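Flavin reductase domain protein (Arthrobacter sp., PDB 2QCK) probably binds FMN through a flavin reductase-like domain and is likely to act as an oxidoreductase that reduces flavin. Local coordinates at residues A25-N30 / Y36-T41; A86-R91 / G98-L103. One frame throughout, in Å; residues are numbered along the deposited sequence. Where two conformers were deposited one is given.

Contact 1 of 2, residues A25-N30 / Y36-T41; sequences AIITVN and YGFTAT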
loop_
_atom_site.group_PDB
_atom_site.type_symbol
_atom_site.label_atom_id
_atom_site.label_comp_id
_atom_site.label_asym_id
_atom_site.label_seq_id
_atom_site.Cartn_x
_atom_site.Cartn_y
_atom_site.Cartn_z
ATOM N N ALA A 25 -3.481 -4.512 -7.683
ATOM C CA ALA A 25 -4.596 -3.871 -8.374
ATOM C C ALA A 25 -4.131 -3.452 -9.779
ATOM O O ALA A 25 -2.956 -3.503 -10.054
ATOM C CB ALA A 25 -5.091 -2.631 -7.561
ATOM N N ILE A 26 -5.059 -3.069 -10.663
ATOM C CA ILE A 26 -4.727 -2.446 -11.944
ATOM C C ILE A 26 -5.468 -1.121 -12.110
ATOM O O ILE A 26 -6.696 -1.015 -11.819
ATOM C CB ILE A 26 -5.015 -3.336 -13.195
ATOM C CG1 ILE A 26 -4.177 -4.623 -13.141
ATOM C CG2 ILE A 26 -4.701 -2.502 -14.417
ATOM C CD1 ILE A 26 -4.686 -5.793 -13.992
ATOM N N ILE A 27 -4.716 -0.102 -12.535
ATOM C CA ILE A 27 -5.251 1.259 -12.754
ATOM C C ILE A 27 -5.430 1.411 -14.237
ATOM O O ILE A 27 -4.558 1.011 -14.977
ATOM C CB ILE A 27 -4.273 2.342 -12.255
ATOM C CG1 ILE A 27 -4.114 2.229 -10.751
ATOM C CG2 ILE A 27 -4.748 3.795 -12.656
ATOM C CD1 ILE A 27 -5.259 2.830 -9.969
ATOM N N THR A 28 -6.552 1.994 -14.646
ATOM C CA THR A 28 -6.840 2.213 -16.091
ATOM C C THR A 28 -7.166 3.692 -16.291
ATOM O O THR A 28 -7.662 4.340 -15.383
ATOM C CB THR A 28 -7.984 1.370 -16.549
ATOM O OG1 THR A 28 -9.150 1.653 -15.705
ATOM C CG2 THR A 28 -7.545 -0.112 -16.527
ATOM N N VAL A 29 -6.788 4.255 -17.440
ATOM C CA VAL A 29 -7.129 5.620 -17.750
ATOM C C VAL A 29 -7.300 5.699 -19.244
ATOM O O VAL A 29 -6.645 4.968 -19.989
ATOM C CB VAL A 29 -6.079 6.596 -17.258
ATOM C CG1 VAL A 29 -4.704 6.255 -17.796
ATOM C CG2 VAL A 29 -6.486 8.041 -17.580
ATOM N N ASN A 30 -8.230 6.533 -19.656
ATOM C CA ASN A 30 -8.493 6.814 -21.085
ATOM C C ASN A 30 -7.974 8.210 -21.432
ATOM O O ASN A 30 -8.605 9.250 -21.118
ATOM C CB ASN A 30 -10.002 6.703 -21.308
ATOM C CG ASN A 30 -10.393 6.783 -22.769
ATOM O OD1 ASN A 30 -9.608 7.181 -23.637
ATOM N ND2 ASN A 30 -11.625 6.397 -23.047
ATOM N N TYR A 36 -5.038 3.372 -21.398
ATOM C CA TYR A 36 -3.780 3.072 -20.748
ATOM C C TYR A 36 -4.113 2.398 -19.445
ATOM O O TYR A 36 -5.181 2.630 -18.892
ATOM C CB TYR A 36 -3.032 4.344 -20.434
ATOM C CG TYR A 36 -2.431 5.007 -21.622
ATOM C CD1 TYR A 36 -3.199 5.769 -22.458
ATOM C CD2 TYR A 36 -1.095 4.872 -21.896
ATOM C CE1 TYR A 36 -2.666 6.388 -23.552
ATOM C CE2 TYR A 36 -0.544 5.486 -22.971
ATOM C CZ TYR A 36 -1.332 6.234 -23.805
ATOM O OH TYR A 36 -0.766 6.847 -24.901
ATOM N N GLY A 37 -3.188 1.596 -18.919
ATOM C CA GLY A 37 -3.406 0.988 -17.604
ATOM C C GLY A 37 -2.170 0.286 -17.131
ATOM O O GLY A 37 -1.288 -0.005 -17.915
ATOM N N PHE A 38 -2.091 0.003 -15.841
ATOM C CA PHE A 38 -0.877 -0.587 -15.335
ATOM C C PHE A 38 -1.136 -1.289 -13.999
ATOM O O PHE A 38 -2.006 -0.893 -13.241
ATOM C CB PHE A 38 0.203 0.505 -15.228
ATOM C CG PHE A 38 -0.229 1.701 -14.441
ATOM C CD1 PHE A 38 -0.980 2.733 -15.039
ATOM C CD2 PHE A 38 0.044 1.784 -13.094
ATOM C CE1 PHE A 38 -1.413 3.835 -14.311
ATOM C CE2 PHE A 38 -0.401 2.870 -12.355
ATOM C CZ PHE A 38 -1.113 3.915 -12.994
ATOM N N THR A 39 -0.408 -2.369 -13.758
ATOM C CA THR A 39 -0.482 -3.117 -12.515
ATOM C C THR A 39 0.180 -2.254 -11.474
ATOM O O THR A 39 1.170 -1.624 -11.760
ATOM C CB THR A 39 0.231 -4.506 -12.694
ATOM O OG1 THR A 39 -0.512 -5.249 -13.647
ATOM C CG2 THR A 39 0.341 -5.369 -11.395
ATOM N N ALA A 40 -0.316 -2.310 -10.239
ATOM C CA ALA A 40 0.138 -1.474 -9.163
ATOM C C ALA A 40 0.071 -2.245 -7.843
ATOM O O ALA A 40 -0.856 -2.992 -7.583
ATOM C CB ALA A 40 -0.728 -0.234 -9.055
ATOM N N THR A 41 1.102 -2.103 -7.041
ATOM C CA THR A 41 1.102 -2.662 -5.687
ATOM C C THR A 41 0.979 -1.609 -4.577
ATOM O O THR A 41 1.066 -1.953 -3.393
ATOM C CB THR A 41 2.382 -3.480 -5.457
ATOM O OG1 THR A 41 3.509 -2.732 -5.923
ATOM C CG2 THR A 41 2.333 -4.808 -6.241
#
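Phe-38 holds CG between its backbone N and carbonyl carbon (chi1 53°), and this turns the ring across the strand pair onto Ile-27. With CG2 anti to the backbone N (chi1 -65°), Ile-27 sets that methyl against CZ and CE1 of the ring. Ile-27 CB lies over one ring face, 3.9 Å from the ring centroid, a CH-pi contact shifted toward CZ. The two side chains run side by side and point the same way. At the next pair on this face, Val-29 CG1 meets Tyr-36 CB at 3.7 Å. Beyond CB the Tyr-36 ring turns off past the strand pair, with Val-29 O at its edge, near the ring plane.

The two strands form an antiparallel beta hairpin in the main sheet of the flavin reductase-like fold. Three hydrogen-bonded pairs join them: Ala-25 with Ala-40, Ile-27 with Phe-38 and Val-29 with Tyr-36. The bond from Ala-25 N to Ala-40 O is 3.0 Å. That from Tyr-36 N to Val-29 O is 2.7 Å. Between these pairs, Thr-28 CA gives a CA-H...O contact to Tyr-36 O.

Ile-26, Thr-28 and Thr-39 occupy the other face. Ile-26 CG1 packs 3.8 Å from Thr-39 OG1, whose hydrogen-bond partner is Ala-86 O. Thr-28 OG1 is satisfied by Pro-109 O. On the Phe-38 face, Phe-55 of strand 51-58 touches both Ile-27 and Phe-38. Ala-66 of helix 64-69 touches Val-29 and Tyr-36.

Contact 2 of 2, residues A86-R91 / G98-L103; sequences ADRFAR and GDHWEL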
loop_
_atom_site.group_PDB
_atom_site.type_symbol
_atom_site.label_atom_id
_atom_site.label_comp_id
_atom_site.label_asym_id
_atom_site.label_seq_id
_atom_site.Cartn_x
_atom_site.Cartn_y
_atom_site.Cartn_z
ATOM N N ALA A 86 -2.823 -9.385 -14.334
ATOM C CA ALA A 86 -1.737 -8.723 -13.593
ATOM C C ALA A 86 -0.411 -8.710 -14.359
ATOM O O ALA A 86 0.211 -7.670 -14.487
ATOM C CB ALA A 86 -1.531 -9.311 -12.179
ATOM N N ASP A 87 0.017 -9.850 -14.872
ATOM C CA ASP A 87 1.255 -9.941 -15.616
ATOM C C ASP A 87 1.215 -9.139 -16.945
ATOM O O ASP A 87 2.183 -8.451 -17.287
ATOM C CB ASP A 87 1.546 -11.413 -15.854
ATOM C CG ASP A 87 2.958 -11.674 -16.302
ATOM O OD1 ASP A 87 3.913 -11.457 -15.507
ATOM O OD2 ASP A 87 3.123 -12.148 -17.436
ATOM N N ARG A 88 0.108 -9.275 -17.682
ATOM C CA ARG A 88 -0.224 -8.440 -18.870
ATOM C C ARG A 88 0.050 -6.967 -18.636
ATOM O O ARG A 88 0.668 -6.294 -19.447
ATOM C CB ARG A 88 -1.722 -8.538 -19.212
ATOM C CG ARG A 88 -2.087 -9.275 -20.480
ATOM C CD ARG A 88 -3.628 -9.447 -20.557
ATOM N NE ARG A 88 -4.024 -10.720 -21.145
ATOM C CZ ARG A 88 -5.138 -11.388 -20.865
ATOM N NH1 ARG A 88 -6.016 -10.947 -19.979
ATOM N NH2 ARG A 88 -5.366 -12.536 -21.472
ATOM N N PHE A 89 -0.476 -6.477 -17.520
ATOM C CA PHE A 89 -0.486 -5.058 -17.205
ATOM C C PHE A 89 0.791 -4.565 -16.514
ATOM O O PHE A 89 0.895 -3.372 -16.153
ATOM C CB PHE A 89 -1.766 -4.762 -16.421
ATOM C CG PHE A 89 -2.933 -4.467 -17.318
ATOM C CD1 PHE A 89 -3.719 -5.484 -17.847
ATOM C CD2 PHE A 89 -3.190 -3.168 -17.707
ATOM C CE1 PHE A 89 -4.764 -5.211 -18.679
ATOM C CE2 PHE A 89 -4.228 -2.893 -18.570
ATOM C CZ PHE A 89 -5.027 -3.920 -19.053
ATOM N N ALA A 90 1.758 -5.478 -16.351
ATOM C CA ALA A 90 3.065 -5.152 -15.792
ATOM C C ALA A 90 4.141 -5.163 -16.866
ATOM O O ALA A 90 5.236 -4.666 -16.616
ATOM C CB ALA A 90 3.438 -6.135 -14.612
ATOM N N ARG A 91 3.846 -5.747 -18.023
ATOM C CA ARG A 91 4.819 -5.926 -19.102
ATOM C C ARG A 91 4.572 -4.945 -20.242
ATOM O O ARG A 91 3.575 -4.227 -20.255
ATOM C CB ARG A 91 4.819 -7.374 -19.611
ATOM C CG ARG A 91 5.344 -8.325 -18.554
ATOM C CD ARG A 91 5.369 -9.776 -18.974
ATOM N NE ARG A 91 5.795 -10.638 -17.853
ATOM C CZ ARG A 91 7.054 -10.818 -17.428
ATOM N NH1 ARG A 91 8.093 -10.257 -18.026
ATOM N NH2 ARG A 91 7.282 -11.607 -16.389
ATOM N N GLY A 98 -6.956 -7.700 -27.088
ATOM C CA GLY A 98 -7.802 -8.792 -26.576
ATOM C C GLY A 98 -9.169 -8.266 -26.163
ATOM O O GLY A 98 -9.361 -7.066 -26.072
ATOM N N ASP A 99 -10.107 -9.154 -25.864
ATOM C CA ASP A 99 -11.478 -8.777 -25.507
ATOM C C ASP A 99 -11.733 -8.715 -23.994
ATOM O O ASP A 99 -12.854 -8.889 -23.534
ATOM C CB ASP A 99 -12.484 -9.718 -26.192
ATOM C CG ASP A 99 -12.417 -11.147 -25.667
ATOM O OD1 ASP A 99 -11.453 -11.483 -24.952
ATOM O OD2 ASP A 99 -13.344 -11.917 -25.946
ATOM N N HIS A 100 -10.699 -8.398 -23.228
ATOM C CA HIS A 100 -10.771 -8.418 -21.759
ATOM C C HIS A 100 -11.149 -7.113 -21.029
ATOM O O HIS A 100 -10.922 -6.976 -19.829
ATOM C CB HIS A 100 -9.430 -8.876 -21.213
ATOM C CG HIS A 100 -8.287 -8.000 -21.596
ATOM N ND1 HIS A 100 -7.683 -8.073 -22.829
ATOM C CD2 HIS A 100 -7.610 -7.062 -20.896
ATOM C CE1 HIS A 100 -6.681 -7.211 -22.876
ATOM N NE2 HIS A 100 -6.610 -6.590 -21.711
ATOM N N TRP A 101 -11.744 -6.175 -21.744
ATOM C CA TRP A 101 -12.097 -4.897 -21.179
ATOM C C TRP A 101 -13.150 -4.227 -22.025
ATOM O O TRP A 101 -13.372 -4.592 -23.166
ATOM C CB TRP A 101 -10.854 -3.986 -21.110
ATOM C CG TRP A 101 -10.344 -3.650 -22.456
ATOM C CD1 TRP A 101 -9.595 -4.456 -23.273
ATOM C CD2 TRP A 101 -10.596 -2.450 -23.192
ATOM N NE1 TRP A 101 -9.351 -3.824 -24.452
ATOM C CE2 TRP A 101 -9.955 -2.591 -24.440
ATOM C CE3 TRP A 101 -11.290 -1.262 -22.915
ATOM C CZ2 TRP A 101 -9.977 -1.585 -25.407
ATOM C CZ3 TRP A 101 -11.324 -0.278 -23.875
ATOM C CH2 TRP A 101 -10.682 -0.445 -25.118
ATOM N N GLU A 102 -13.789 -3.228 -21.453
ATOM C CA GLU A 102 -14.601 -2.318 -22.220
ATOM C C GLU A 102 -14.738 -0.993 -21.505
ATOM O O GLU A 102 -14.465 -0.892 -20.315
ATOM C CB GLU A 102 -15.967 -2.922 -22.441
ATOM C CG GLU A 102 -16.742 -3.069 -21.143
ATOM C CD GLU A 102 -17.835 -4.119 -21.267
ATOM O OE1 GLU A 102 -18.518 -4.144 -22.337
ATOM O OE2 GLU A 102 -17.989 -4.913 -20.301
ATOM N N LEU A 103 -15.143 0.022 -22.253
ATOM C CA LEU A 103 -15.311 1.364 -21.723
ATOM C C LEU A 103 -16.516 1.393 -20.822
ATOM O O LEU A 103 -17.614 0.988 -21.234
ATOM C CB LEU A 103 -15.527 2.373 -22.864
ATOM C CG LEU A 103 -14.301 2.698 -23.722
ATOM C CD1 LEU A 103 -14.680 3.732 -24.733
ATOM C CD2 LEU A 103 -13.069 3.135 -22.900
#
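Arg-88, in the last turn of helix 83-88, reaches over the ring of His-100 in the conformer given, one of two. There the arginine chain bends at chi3 (-144°), and NH1 comes 4.1 Å from His-100 CG. NH1 stands above one ring face, toward the rim. The guanidinium and imidazole planes are 27° apart. No hydrogen bond joins them, and Arg-88 NH2 has its salt bridge with Glu-84. Phe-89 follows, just past the helix. Its CE1 meets His-100 NE2 at 3.8 Å, edge against edge. That nitrogen is also hydrogen-bonded to Arg-95 O. Further along, Arg-91 NE turns back to Asp-87 in a salt bridge, with weak bonds of 3.1 Å to both OD1 and OD2.

The opposite face of the His-100 ring lies on its neighbour Trp-101, with CD1 3.9 Å above the ring plane and over its centre. Replacing His-100 by an alanine is likely to leave Arg-95 O without this donor and to remove the ring that Trp-101 and Phe-89 pack against. Phe-96 meets both Phe-89 and Trp-101 edge-to-face. This is side-chain packing between a helix C-terminal segment and the approach to a small two-stranded antiparallel sheet, 101-103 with 109-111.

Overall arrangement
Contact 1 is a buried part of the main sheet, its centre about 5 Å from the centre of the chain. The centre of contact 2 lies about 12 Å from that of the chain, and this contact is only partly buried. The first joins neighbouring strands by regular backbone bonds and apolar packing. The second joins a helix end to the lead-in of a small separate sheet through side chains alone, with no hydrogen bond across it. Their centres are about 9 Å apart, and Thr-39 connects them. Besides its hydroxyl bond to segment 86-91, its N is hydrogen-bonded to Phe-89 O at 2.9 Å. Segment 86-91 is thus tied to the hairpin edge at 36-41.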